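Local coordinates for iron-regulated outer membrane protein (Neisseria meningitidis, PDB 4B7O), which imports iron across the outer membrane as a TonB-dependent transporter, possibly as a siderophore complex, at residues Gln114-Ile119 against Ala162-Ile167; Glu223-Ala228 against Tyr243-Lys248; Asn345-Asn350 against Ala516-Gly521; Asn383-Glu388 against Lys442-Ala447; Gly397-Ser402 against Lys427-Val432. All blocks are in the same frame, centred on the assembly; numbering follows the deposited sequence.

Interaction 1: residues Gln114-Ile119 against Ala162-Ile167; sequences QNSVDI and ATNGAI
Asn164 places CG beside its own backbone N and anti to its carbonyl carbon (chi1 -75°), which brings its amide against Ser116. Asn164 ND2 approaches to 3.0 Å from Ser116 CB. It is also near Ser116 OG, but the angle is poor for a hydrogen bond. Asn164 OD1 is engaged elsewhere, by Gln560 NE2 of the barrel. A water closes this end of the contact. It lies 2.6 Å from Ser116 O and 2.6 Å from Asn164 O, and takes a weak bond from Thr163 N.

Beyond the water the two chains run parallel. Ile167 N donates to Asp118 O at 3.0 Å. Asp118 N makes a weak bond to Gly165 O, 3.3 Å long. CA-H...O contacts add to these, such as Ala166 CA to Asp118 O at 3.2 Å. Asp118 and Ala166 share one face of the sheet, and the Asp118 carboxylate is salt-bridged to Arg509. Ile119 and Ile167 share the other face, where Ile119 CG2 lies 4.4 Å from Ile167 CB.

The contact belongs to the plug. Strand 118-121 is an outermost strand of its four-stranded mixed sheet, and strand 166-171 lies between it and strand 144-150. Leu107 of strand 107-109 packs on both Val117 and Ile167.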
# COMPACT_ATOMS: atom_id res chain seq x y z
N GLN A 114 -4.08 1.94 -5.74
CA GLN A 114 -2.63 2.19 -5.55
C GLN A 114 -2.00 3.18 -6.52
O GLN A 114 -0.86 3.59 -6.33
CB GLN A 114 -1.84 0.92 -5.56
CG GLN A 114 -2.01 0.14 -4.29
CD GLN A 114 -1.69 -1.34 -4.47
OE1 GLN A 114 -2.33 -2.05 -5.28
NE2 GLN A 114 -0.69 -1.80 -3.72
N ASN A 115 -2.72 3.55 -7.56
CA ASN A 115 -2.29 4.68 -8.33
C ASN A 115 -2.19 5.96 -7.45
O ASN A 115 -1.41 6.85 -7.75
CB ASN A 115 -3.20 4.88 -9.53
CG ASN A 115 -2.97 6.21 -10.21
OD1 ASN A 115 -2.02 6.38 -10.96
ND2 ASN A 115 -3.85 7.16 -9.95
N SER A 116 -2.91 6.04 -6.34
CA SER A 116 -2.77 7.25 -5.50
C SER A 116 -2.38 6.91 -4.08
O SER A 116 -1.99 7.82 -3.34
CB SER A 116 -4.06 8.10 -5.45
OG SER A 116 -5.14 7.50 -6.17
N VAL A 117 -2.56 5.66 -3.65
CA VAL A 117 -2.16 5.37 -2.27
C VAL A 117 -0.85 4.63 -2.19
O VAL A 117 -0.69 3.61 -2.81
CB VAL A 117 -3.31 4.83 -1.41
CG1 VAL A 117 -4.48 4.40 -2.26
CG2 VAL A 117 -2.90 3.80 -0.34
N ASP A 118 0.10 5.18 -1.46
CA ASP A 118 1.42 4.57 -1.37
C ASP A 118 1.43 3.55 -0.27
O ASP A 118 0.51 3.51 0.53
CB ASP A 118 2.46 5.64 -1.11
CG ASP A 118 2.55 6.63 -2.28
OD1 ASP A 118 2.45 6.21 -3.48
OD2 ASP A 118 2.66 7.83 -2.01
N ILE A 119 2.46 2.71 -0.26
CA ILE A 119 2.72 1.84 0.84
C ILE A 119 4.09 2.22 1.24
O ILE A 119 5.00 2.09 0.46
CB ILE A 119 2.80 0.35 0.42
CG1 ILE A 119 1.49 -0.08 -0.23
CG2 ILE A 119 3.09 -0.53 1.64
CD1 ILE A 119 1.39 -1.58 -0.27
N ALA A 162 1.18 13.07 -1.46
CA ALA A 162 0.25 12.65 -0.43
C ALA A 162 -1.14 13.06 -0.72
O ALA A 162 -1.66 13.83 0.06
CB ALA A 162 0.67 13.23 0.89
N THR A 163 -1.74 12.57 -1.82
CA THR A 163 -3.05 13.05 -2.29
C THR A 163 -4.17 12.27 -1.68
O THR A 163 -5.24 12.80 -1.46
CB THR A 163 -3.27 12.97 -3.83
OG1 THR A 163 -2.86 11.69 -4.36
CG2 THR A 163 -2.53 14.05 -4.50
N ASN A 164 -3.95 10.98 -1.55
CA ASN A 164 -4.86 10.10 -0.88
C ASN A 164 -3.99 9.47 0.16
O ASN A 164 -2.87 9.91 0.39
CB ASN A 164 -5.42 9.08 -1.84
CG ASN A 164 -6.46 9.67 -2.75
OD1 ASN A 164 -7.52 10.16 -2.30
ND2 ASN A 164 -6.18 9.66 -4.05
N GLY A 165 -4.44 8.47 0.87
CA GLY A 165 -3.52 8.08 1.94
C GLY A 165 -2.32 7.19 1.61
O GLY A 165 -1.79 7.14 0.47
N ALA A 166 -1.86 6.51 2.65
CA ALA A 166 -0.76 5.67 2.53
C ALA A 166 -0.90 4.57 3.60
O ALA A 166 -1.35 4.86 4.69
CB ALA A 166 0.51 6.49 2.73
N ILE A 167 -0.51 3.33 3.31
CA ILE A 167 -0.25 2.40 4.38
C ILE A 167 1.19 2.66 4.81
O ILE A 167 2.07 2.84 3.99
CB ILE A 167 -0.38 0.97 3.85
CG1 ILE A 167 -1.64 0.83 2.99
CG2 ILE A 167 -0.38 -0.03 4.98
CD1 ILE A 167 -2.90 0.51 3.75
O HOH W 1 -1.20 9.52 -1.58

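Interaction 2: residues Glu223-Ala228 against Tyr243-Lys248; sequences EKEYEA and YSALDK
The Tyr226 ring is met obliquely by Ser244. Ser244 OG lies 3.4 Å from Tyr226 CD2, and Ser244 CB lies 3.6 Å from Tyr226 CE2. The second flat group is the Glu223 carboxylate. Lys248 NZ reaches its OE1 from above the carboxylate plane, 39° out of it, and forms a salt bridge of 2.8 Å. The two side chains cross obliquely, each extended beyond CG.

Ser244 OG sits between its own backbone N and carbonyl carbon (chi1 66°). From there it accepts a bond from Tyr226 N at 3.2 Å and also bonds Val241 O. Tyr226 OH is held at the far end of the ring by Pro731 O.

The segments lie where a hairpin of the barrel wall opens into its loop. Strand 212-223 ends here, and antiparallel strand 246-259 begins after a long loop, probably extracellular. Glu223 and Leu246 are a hydrogen-bonded pair. Glu223 N donates to Leu246 O at 2.8 Å, nearly straight at 170°. The return bond, Leu246 N to Glu223 O, is weak. Ala245 CB packs close to Glu223 O.

Glu225 OE2 accepts from Tyr243 N, but the modelled length is too short to be trusted. Asn101 of the plug bonds three groups of this hairpin: Glu223 OE1, Lys248 NZ and Ser244 O.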
# COMPACT_ATOMS: atom_id res chain seq x y z
N GLU A 223 3.22 -21.11 -0.46
CA GLU A 223 1.78 -21.41 -0.51
C GLU A 223 1.38 -22.09 -1.80
O GLU A 223 1.76 -21.66 -2.85
CB GLU A 223 0.94 -20.15 -0.32
CG GLU A 223 1.09 -19.44 1.03
CD GLU A 223 0.40 -18.08 1.03
OE1 GLU A 223 0.60 -17.33 0.02
OE2 GLU A 223 -0.35 -17.77 2.00
N LYS A 224 0.60 -23.16 -1.68
CA LYS A 224 -0.02 -23.80 -2.83
C LYS A 224 -1.24 -23.03 -3.32
O LYS A 224 -1.63 -22.05 -2.73
CB LYS A 224 -0.50 -25.23 -2.48
CG LYS A 224 0.59 -26.25 -2.20
CD LYS A 224 1.96 -25.76 -2.63
CE LYS A 224 3.02 -26.52 -1.83
NZ LYS A 224 4.40 -25.99 -2.08
N GLU A 225 -1.88 -23.56 -4.36
CA GLU A 225 -2.98 -22.90 -4.98
C GLU A 225 -4.14 -23.06 -4.05
O GLU A 225 -4.32 -24.11 -3.45
CB GLU A 225 -3.27 -23.50 -6.33
CG GLU A 225 -2.30 -23.12 -7.45
CD GLU A 225 -2.70 -23.81 -8.76
OE1 GLU A 225 -3.45 -24.83 -8.69
OE2 GLU A 225 -2.31 -23.32 -9.87
N TYR A 226 -4.87 -21.98 -3.83
CA TYR A 226 -5.84 -21.98 -2.76
C TYR A 226 -7.17 -22.35 -3.38
O TYR A 226 -7.41 -22.14 -4.57
CB TYR A 226 -5.86 -20.59 -2.04
CG TYR A 226 -6.40 -19.44 -2.91
CD1 TYR A 226 -7.78 -19.24 -3.04
CD2 TYR A 226 -5.54 -18.59 -3.62
CE1 TYR A 226 -8.30 -18.22 -3.81
CE2 TYR A 226 -6.06 -17.56 -4.43
CZ TYR A 226 -7.46 -17.39 -4.52
OH TYR A 226 -8.06 -16.44 -5.31
N GLU A 227 -8.05 -22.90 -2.59
CA GLU A 227 -9.37 -23.05 -3.14
C GLU A 227 -10.41 -22.12 -2.55
O GLU A 227 -10.42 -21.85 -1.36
CB GLU A 227 -9.83 -24.50 -3.14
CG GLU A 227 -9.53 -25.29 -1.90
CD GLU A 227 -10.19 -26.66 -1.98
OE1 GLU A 227 -11.42 -26.77 -1.75
OE2 GLU A 227 -9.48 -27.64 -2.30
N ALA A 228 -11.29 -21.68 -3.43
CA ALA A 228 -12.31 -20.73 -3.18
C ALA A 228 -13.48 -21.40 -2.52
O ALA A 228 -13.43 -22.59 -2.24
CB ALA A 228 -12.70 -20.07 -4.50
N TYR A 243 -2.59 -21.15 -10.72
CA TYR A 243 -1.40 -20.25 -10.64
C TYR A 243 -1.51 -19.21 -9.54
O TYR A 243 -1.16 -18.05 -9.70
CB TYR A 243 -1.12 -19.59 -11.99
CG TYR A 243 -1.14 -20.62 -13.11
CD1 TYR A 243 -0.16 -21.62 -13.17
CD2 TYR A 243 -2.15 -20.63 -14.06
CE1 TYR A 243 -0.18 -22.59 -14.14
CE2 TYR A 243 -2.17 -21.60 -15.04
CZ TYR A 243 -1.18 -22.57 -15.09
OH TYR A 243 -1.19 -23.56 -16.06
N SER A 244 -1.98 -19.66 -8.40
CA SER A 244 -2.17 -18.78 -7.29
C SER A 244 -1.18 -19.13 -6.22
O SER A 244 -1.29 -18.61 -5.12
CB SER A 244 -3.62 -18.86 -6.79
OG SER A 244 -3.92 -20.12 -6.23
N ALA A 245 -0.22 -19.99 -6.56
CA ALA A 245 0.85 -20.47 -5.64
C ALA A 245 2.01 -19.51 -5.63
O ALA A 245 2.44 -19.04 -6.68
CB ALA A 245 1.36 -21.87 -6.05
N LEU A 246 2.53 -19.20 -4.46
CA LEU A 246 3.73 -18.38 -4.40
C LEU A 246 4.63 -18.84 -3.33
O LEU A 246 4.19 -19.09 -2.20
CB LEU A 246 3.38 -16.93 -4.13
CG LEU A 246 2.93 -16.14 -5.39
CD1 LEU A 246 2.53 -14.73 -4.97
CD2 LEU A 246 3.97 -16.11 -6.51
N ASP A 247 5.91 -18.95 -3.67
CA ASP A 247 6.89 -19.15 -2.66
C ASP A 247 7.51 -17.80 -2.29
O ASP A 247 8.36 -17.29 -3.01
CB ASP A 247 8.00 -20.09 -3.12
CG ASP A 247 8.93 -20.44 -1.97
OD1 ASP A 247 8.50 -20.47 -0.81
OD2 ASP A 247 10.10 -20.67 -2.18
N LYS A 248 7.09 -17.25 -1.16
CA LYS A 248 7.50 -15.91 -0.68
C LYS A 248 8.65 -16.01 0.28
O LYS A 248 8.61 -16.75 1.26
CB LYS A 248 6.34 -15.28 0.05
CG LYS A 248 5.13 -15.08 -0.86
CD LYS A 248 3.92 -14.81 0.00
CE LYS A 248 2.75 -14.40 -0.82
NZ LYS A 248 1.50 -14.63 -0.05

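Interaction 3: residues Asn345-Asn350 against Ala516-Gly521; sequences NGYAGN and ALQTHG
Tyr347 and Ala348 are the middle residues of a type I turn from Gly346 to Gly349, and this turn faces Leu517 and Gln518. The second segment starts with a 3-10 turn at 516-518. It goes on into another type I turn, from Gln518 to Gly521. Ala348 CA and Leu517 CA come within 5.4 Å. The first turn is braced by an Asx motif. Asn345 OD1 accepts from Ala348 N at 2.9 Å.

His520 makes the hydrogen bond between the segments. Its NE2 donates to Tyr347 O at 2.9 Å, close to the ring plane but bent, at 138°. The other ring nitrogen, ND1, accepts from Lys522 N, which fits a neutral ring with its proton on NE2. Gln518 O stands over one face of the ring, 3.9 Å above its plane.

The first segment lies in the loop between barrel strands 323-339 and 355-373. The second lies in the loop between barrel strands 498-509 and 535-547, ahead of the short strand 525-528. The contact therefore ties together two loops far apart in sequence, probably extracellular.

Gln518 and Tyr347 lie side by side. The amide stands nearly upright to the ring, at 85°, with Gln518 CD in the ring plane, 3.9 Å from Tyr347 CD1. Arg523 adds a cation-pi contact to that ring. Leu517 turns CG away from its backbone N (chi1 -171°), which carries both methyls to Ala348, with Leu517 CD1 3.5 Å from Ala348 CB.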
# COMPACT_ATOMS: atom_id res chain seq x y z
N ASN A 345 4.35 -13.48 -23.65
CA ASN A 345 3.92 -12.31 -22.94
C ASN A 345 4.09 -11.13 -23.89
O ASN A 345 5.19 -10.66 -24.05
CB ASN A 345 4.82 -12.18 -21.69
CG ASN A 345 4.34 -11.14 -20.69
OD1 ASN A 345 3.84 -10.08 -21.08
ND2 ASN A 345 4.52 -11.43 -19.41
N GLY A 346 3.03 -10.67 -24.56
CA GLY A 346 3.12 -9.47 -25.47
C GLY A 346 3.49 -8.17 -24.75
O GLY A 346 4.21 -7.31 -25.30
N TYR A 347 3.02 -8.03 -23.49
CA TYR A 347 3.27 -6.87 -22.65
C TYR A 347 4.75 -6.74 -22.44
O TYR A 347 5.30 -5.64 -22.56
CB TYR A 347 2.53 -6.97 -21.28
CG TYR A 347 1.02 -6.96 -21.44
CD1 TYR A 347 0.34 -5.79 -21.81
CD2 TYR A 347 0.27 -8.12 -21.25
CE1 TYR A 347 -1.05 -5.78 -21.97
CE2 TYR A 347 -1.11 -8.13 -21.42
CZ TYR A 347 -1.76 -6.96 -21.79
OH TYR A 347 -3.14 -6.95 -21.95
N ALA A 348 5.41 -7.87 -22.15
CA ALA A 348 6.87 -7.90 -21.94
C ALA A 348 7.68 -7.94 -23.22
O ALA A 348 8.93 -7.96 -23.18
CB ALA A 348 7.26 -9.09 -21.05
N GLY A 349 6.97 -7.93 -24.36
CA GLY A 349 7.63 -7.88 -25.65
C GLY A 349 7.80 -9.24 -26.29
O GLY A 349 8.25 -9.33 -27.42
N ASN A 350 7.41 -10.30 -25.58
CA ASN A 350 7.62 -11.66 -26.05
C ASN A 350 9.11 -11.88 -26.12
O ASN A 350 9.61 -12.52 -27.04
CB ASN A 350 7.02 -11.87 -27.47
CG ASN A 350 5.56 -11.48 -27.56
OD1 ASN A 350 5.24 -10.38 -28.01
ND2 ASN A 350 4.66 -12.37 -27.14
N ALA A 516 6.35 -0.37 -16.19
CA ALA A 516 7.76 -0.69 -16.35
C ALA A 516 7.95 -1.77 -17.41
O ALA A 516 8.87 -1.70 -18.22
CB ALA A 516 8.40 -1.16 -15.02
N LEU A 517 7.09 -2.78 -17.36
CA LEU A 517 7.21 -3.95 -18.21
C LEU A 517 6.92 -3.64 -19.69
O LEU A 517 7.11 -4.49 -20.55
CB LEU A 517 6.31 -5.07 -17.72
CG LEU A 517 6.60 -6.37 -18.49
CD1 LEU A 517 8.07 -6.81 -18.48
CD2 LEU A 517 5.65 -7.44 -17.98
N GLN A 518 6.52 -2.41 -19.99
CA GLN A 518 6.20 -2.08 -21.37
C GLN A 518 7.08 -0.99 -21.82
O GLN A 518 6.96 -0.53 -22.95
CB GLN A 518 4.75 -1.66 -21.53
CG GLN A 518 3.77 -2.74 -21.20
CD GLN A 518 2.48 -2.54 -22.01
OE1 GLN A 518 2.40 -2.88 -23.21
NE2 GLN A 518 1.47 -1.99 -21.36
N THR A 519 8.01 -0.59 -20.98
CA THR A 519 8.92 0.49 -21.31
C THR A 519 9.76 0.30 -22.61
O THR A 519 10.11 1.29 -23.27
CB THR A 519 9.82 0.76 -20.12
OG1 THR A 519 8.99 1.10 -18.99
CG2 THR A 519 10.74 1.91 -20.43
N HIS A 520 10.06 -0.96 -22.96
CA HIS A 520 10.79 -1.30 -24.20
C HIS A 520 10.19 -0.73 -25.46
O HIS A 520 10.89 -0.55 -26.46
CB HIS A 520 10.90 -2.82 -24.33
CG HIS A 520 9.60 -3.52 -24.10
ND1 HIS A 520 8.58 -3.47 -24.99
CD2 HIS A 520 9.15 -4.27 -23.04
CE1 HIS A 520 7.55 -4.16 -24.53
NE2 HIS A 520 7.89 -4.65 -23.33
N GLY A 521 8.88 -0.48 -25.44
CA GLY A 521 8.22 0.25 -26.51
C GLY A 521 7.77 -0.56 -27.70
O GLY A 521 7.33 -0.03 -28.70

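Interaction 4: residues Asn383-Glu388 against Lys442-Ala447; sequences NYRHQE and KTDTGA
Arg385 and Asp444 face each other across two antiparallel strands and are bonded through both backbone and side chain. Arg385 N donates to Asp444 O at 2.7 Å, and Asp444 N returns a bond to Arg385 O at 2.8 Å. Two more such pairs, Asn383 with Gly446 and Gln387 with Lys442, satisfy the remaining facing N-H and C=O groups of those residues. CA-H...O contacts, such as Thr445 CA to Asn383 O at 3.2 Å, lie between the bonds.

The Arg385 and Asp444 side chains run the same way. Arg385 bends at chi3 (56°), which helps bring NH2 to Asp444 OD2 at 2.9 Å. It arrives from 37° above the carboxylate plane, so the salt bridge is not coplanar. The guanidinium and carboxylate planes are 70° apart. Asp444 OD1 is bonded by Ser510 OG. Lys442 NZ lies 3.9 Å from Asp444 OD2, a long ion pair, and is held more firmly by Pro511 O and Asp127. Asp444 and Asp127 together probably offset the two positive charges. Asn383 is fixed by Arg465 and Asn365.

On the other face a water joins Tyr384 OH, 2.6 Å away, to Thr443 OG1, 3.1 Å away. Thr443 CG2 packs 3.5 Å from Tyr384 CE1.

The pattern is that of neighbouring strands in a TonB-dependent barrel, where the charged face of Arg385, Lys442 and Asp444 looks inward to the plug.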
# COMPACT_ATOMS: atom_id res chain seq x y z
N ASN A 383 12.29 16.96 0.52
CA ASN A 383 11.98 15.66 -0.01
C ASN A 383 12.61 15.56 -1.38
O ASN A 383 12.36 16.43 -2.23
CB ASN A 383 10.47 15.53 -0.20
CG ASN A 383 9.68 15.77 1.07
OD1 ASN A 383 8.78 16.61 1.07
ND2 ASN A 383 10.02 15.04 2.16
N TYR A 384 13.42 14.51 -1.58
CA TYR A 384 13.94 14.18 -2.91
C TYR A 384 13.62 12.74 -3.34
O TYR A 384 13.96 11.78 -2.66
CB TYR A 384 15.47 14.35 -2.90
CG TYR A 384 16.11 14.00 -4.22
CD1 TYR A 384 16.03 14.90 -5.29
CD2 TYR A 384 16.73 12.76 -4.44
CE1 TYR A 384 16.57 14.61 -6.51
CE2 TYR A 384 17.30 12.45 -5.67
CZ TYR A 384 17.21 13.40 -6.70
OH TYR A 384 17.71 13.20 -7.94
N ARG A 385 13.04 12.55 -4.49
CA ARG A 385 12.90 11.17 -4.96
C ARG A 385 13.30 11.05 -6.40
O ARG A 385 12.79 11.79 -7.20
CB ARG A 385 11.45 10.69 -4.86
CG ARG A 385 11.37 9.20 -5.04
CD ARG A 385 10.00 8.64 -4.81
NE ARG A 385 9.04 9.27 -5.65
CZ ARG A 385 7.74 9.27 -5.44
NH1 ARG A 385 7.21 8.62 -4.39
NH2 ARG A 385 6.99 9.89 -6.31
N HIS A 386 14.18 10.10 -6.72
CA HIS A 386 14.52 9.77 -8.13
C HIS A 386 14.11 8.37 -8.48
O HIS A 386 14.50 7.37 -7.81
CB HIS A 386 16.04 9.94 -8.38
CG HIS A 386 16.43 9.86 -9.85
ND1 HIS A 386 16.72 8.68 -10.46
CD2 HIS A 386 16.52 10.85 -10.83
CE1 HIS A 386 16.99 8.92 -11.75
NE2 HIS A 386 16.86 10.24 -11.98
N GLN A 387 13.30 8.28 -9.54
CA GLN A 387 12.96 7.00 -10.11
C GLN A 387 13.52 6.71 -11.47
O GLN A 387 13.47 7.57 -12.34
CB GLN A 387 11.45 6.88 -10.21
CG GLN A 387 10.88 6.29 -8.95
CD GLN A 387 9.44 6.62 -8.80
OE1 GLN A 387 9.08 7.78 -8.59
NE2 GLN A 387 8.59 5.60 -8.91
N GLU A 388 13.95 5.46 -11.69
CA GLU A 388 14.41 5.06 -13.03
C GLU A 388 13.94 3.67 -13.37
O GLU A 388 14.22 2.73 -12.60
CB GLU A 388 15.95 5.10 -13.16
CG GLU A 388 16.44 4.92 -14.60
CD GLU A 388 17.99 4.99 -14.83
OE1 GLU A 388 18.79 5.28 -13.88
OE2 GLU A 388 18.42 4.74 -16.00
N LYS A 442 12.09 10.08 -13.32
CA LYS A 442 11.21 11.08 -12.69
C LYS A 442 11.88 11.52 -11.42
O LYS A 442 12.29 10.67 -10.61
CB LYS A 442 9.83 10.53 -12.37
CG LYS A 442 8.87 11.64 -11.95
CD LYS A 442 7.45 11.14 -11.88
CE LYS A 442 7.16 10.59 -10.50
NZ LYS A 442 5.75 10.11 -10.47
N THR A 443 12.08 12.82 -11.30
CA THR A 443 12.60 13.40 -10.06
C THR A 443 11.45 14.15 -9.37
O THR A 443 10.72 14.88 -10.03
CB THR A 443 13.72 14.39 -10.36
OG1 THR A 443 14.76 13.70 -11.05
CG2 THR A 443 14.28 15.01 -9.10
N ASP A 444 11.25 13.92 -8.08
CA ASP A 444 10.27 14.69 -7.30
C ASP A 444 11.03 15.37 -6.20
O ASP A 444 11.89 14.75 -5.56
CB ASP A 444 9.14 13.86 -6.73
CG ASP A 444 8.15 13.39 -7.78
OD1 ASP A 444 7.52 14.23 -8.45
OD2 ASP A 444 7.95 12.16 -7.93
N THR A 445 10.77 16.68 -6.08
CA THR A 445 11.43 17.57 -5.11
C THR A 445 10.38 18.40 -4.29
O THR A 445 9.47 19.02 -4.84
CB THR A 445 12.42 18.54 -5.83
OG1 THR A 445 12.78 17.98 -7.10
CG2 THR A 445 13.66 18.70 -5.00
N GLY A 446 10.57 18.40 -2.98
CA GLY A 446 9.65 19.04 -2.06
C GLY A 446 10.36 19.81 -0.94
O GLY A 446 11.32 19.31 -0.30
N ALA A 447 9.94 21.04 -0.71
CA ALA A 447 10.25 21.64 0.59
C ALA A 447 8.93 22.06 1.22
O ALA A 447 7.95 22.36 0.52
CB ALA A 447 11.16 22.81 0.41
O HOH W 2 17.64 14.49 -10.18

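Interaction 5: residues Gly397-Ser402 against Lys427-Val432; sequences GEFEIS and KDMDLV
This is an apolar contact between a loop segment and a short helix, in the long loop between barrel strands 376-391 and 441-455. It lies about 37 Å from the centre of the chain, measured from its own centre, and the loop is probably extracellular. Phe399, Ile401, Met429 and Val432 carry it.

Phe399 holds CG anti to its backbone N (chi1 171°), which directs the ring at the helix. Val432 crosses it at about a right angle, with Val432 CG2 3.2 Å from Phe399 CD2 and Val432 CG1 3.8 Å from Phe399 CB. Met429 CA sits at the ring edge, in its plane, 3.7 Å from Phe399 CD2.

Ile401 lies further along the same side of helix 423-434. Its CG1 is 4.0 Å from Met429 CG, and its CD1 is 3.9 Å from Asp428 CB. Met429 SD reaches back to Ile401 N at 3.8 Å. Phe399 O is hydrogen-bonded by NE2 of His433, the next residue of the same helix.

The two segments share neither a hydrogen bond nor a salt bridge. Shape and burial of apolar groups thus hold the helix to this loop segment, with His433 adding a polar tie beside them.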
# COMPACT_ATOMS: atom_id res chain seq x y z
N GLY A 397 11.77 -1.29 -32.37
CA GLY A 397 12.02 -1.77 -33.76
C GLY A 397 11.17 -2.97 -34.17
O GLY A 397 10.87 -3.14 -35.36
N GLU A 398 10.78 -3.78 -33.18
CA GLU A 398 9.83 -4.88 -33.38
C GLU A 398 8.40 -4.35 -33.42
O GLU A 398 7.45 -5.15 -33.46
CB GLU A 398 9.95 -5.94 -32.27
CG GLU A 398 11.38 -6.45 -32.01
CD GLU A 398 11.50 -7.80 -31.25
OE1 GLU A 398 10.67 -8.12 -30.39
OE2 GLU A 398 12.47 -8.56 -31.49
N PHE A 399 8.23 -3.02 -33.40
CA PHE A 399 6.86 -2.46 -33.39
C PHE A 399 6.09 -2.74 -34.68
O PHE A 399 6.64 -2.70 -35.78
CB PHE A 399 6.81 -0.96 -33.05
CG PHE A 399 5.45 -0.37 -33.25
CD1 PHE A 399 4.40 -0.66 -32.36
CD2 PHE A 399 5.17 0.41 -34.37
CE1 PHE A 399 3.12 -0.15 -32.57
CE2 PHE A 399 3.89 0.93 -34.59
CZ PHE A 399 2.87 0.65 -33.68
N GLU A 400 4.79 -2.98 -34.54
CA GLU A 400 4.00 -3.51 -35.63
C GLU A 400 2.48 -3.36 -35.34
O GLU A 400 2.10 -3.26 -34.18
CB GLU A 400 4.34 -4.97 -35.77
CG GLU A 400 4.22 -5.51 -37.17
CD GLU A 400 3.59 -6.88 -37.15
OE1 GLU A 400 2.82 -7.18 -36.20
OE2 GLU A 400 3.87 -7.66 -38.08
N ILE A 401 1.65 -3.36 -36.39
CA ILE A 401 0.23 -2.96 -36.40
C ILE A 401 -0.63 -3.96 -37.20
O ILE A 401 -0.34 -4.25 -38.35
CB ILE A 401 0.04 -1.59 -37.11
CG1 ILE A 401 0.96 -0.50 -36.55
CG2 ILE A 401 -1.44 -1.19 -37.12
CD1 ILE A 401 0.54 0.91 -36.96
N SER A 402 -1.70 -4.49 -36.63
CA SER A 402 -2.45 -5.56 -37.34
C SER A 402 -3.08 -5.09 -38.67
O SER A 402 -2.93 -3.93 -39.05
CB SER A 402 -3.49 -6.19 -36.42
OG SER A 402 -4.77 -6.08 -37.02
N LYS A 427 3.14 4.25 -42.13
CA LYS A 427 3.95 5.43 -41.80
C LYS A 427 4.30 5.38 -40.32
O LYS A 427 5.39 5.82 -39.87
CB LYS A 427 3.24 6.75 -42.14
CG LYS A 427 4.16 7.88 -42.64
CD LYS A 427 5.24 8.30 -41.64
CE LYS A 427 5.30 9.83 -41.47
NZ LYS A 427 5.25 10.60 -42.75
N ASP A 428 3.38 4.80 -39.57
CA ASP A 428 3.55 4.76 -38.13
C ASP A 428 4.74 3.89 -37.73
O ASP A 428 5.70 4.40 -37.12
CB ASP A 428 2.25 4.35 -37.44
CG ASP A 428 1.21 5.49 -37.47
OD1 ASP A 428 1.63 6.65 -37.23
OD2 ASP A 428 0.01 5.21 -37.74
N MET A 429 4.70 2.62 -38.16
CA MET A 429 5.72 1.63 -37.80
C MET A 429 7.03 2.26 -38.17
O MET A 429 7.98 2.30 -37.37
CB MET A 429 5.51 0.32 -38.53
CG MET A 429 4.07 0.05 -38.93
SD MET A 429 3.72 -1.71 -39.14
CE MET A 429 5.37 -2.23 -39.65
N ASP A 430 7.05 2.81 -39.38
CA ASP A 430 8.15 3.63 -39.81
C ASP A 430 8.53 4.57 -38.69
O ASP A 430 9.65 4.54 -38.20
CB ASP A 430 7.78 4.39 -41.08
CG ASP A 430 8.55 3.89 -42.29
OD1 ASP A 430 9.80 4.10 -42.30
OD2 ASP A 430 7.92 3.27 -43.19
N LEU A 431 7.59 5.39 -38.24
CA LEU A 431 7.93 6.34 -37.17
C LEU A 431 8.46 5.69 -35.84
O LEU A 431 9.44 6.17 -35.25
CB LEU A 431 6.72 7.23 -36.89
CG LEU A 431 7.04 8.66 -36.48
CD1 LEU A 431 5.79 9.26 -35.85
CD2 LEU A 431 8.22 8.79 -35.52
N VAL A 432 7.82 4.63 -35.35
CA VAL A 432 8.21 4.10 -34.03
C VAL A 432 9.59 3.49 -34.12
O VAL A 432 10.41 3.75 -33.23
CB VAL A 432 7.28 3.01 -33.50
CG1 VAL A 432 7.70 2.64 -32.08
CG2 VAL A 432 5.82 3.46 -33.59

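The plug contact, interaction 1, lies close to the barrel pair of interaction 4: centres are 16 Å apart and the nearest atoms about 5 Å. The plug links them, because Tyr125 touches Asp118 and its carbonyl O weakly bonds Arg385. Interaction 2 is on the opposite side of the chain's centre from interaction 4, 37 Å between centres. Interactions 3 and 5 lie in loops on one side of that centre, 15 Å between centres. They touch where Gly349 O is 4.0 Å from Glu398 OE1. Lys522 bonds Gly349 O and Asn350, and weakly pairs with Glu398. The structure is the apoprotein, so none of the five contacts is tied to a bound ligand.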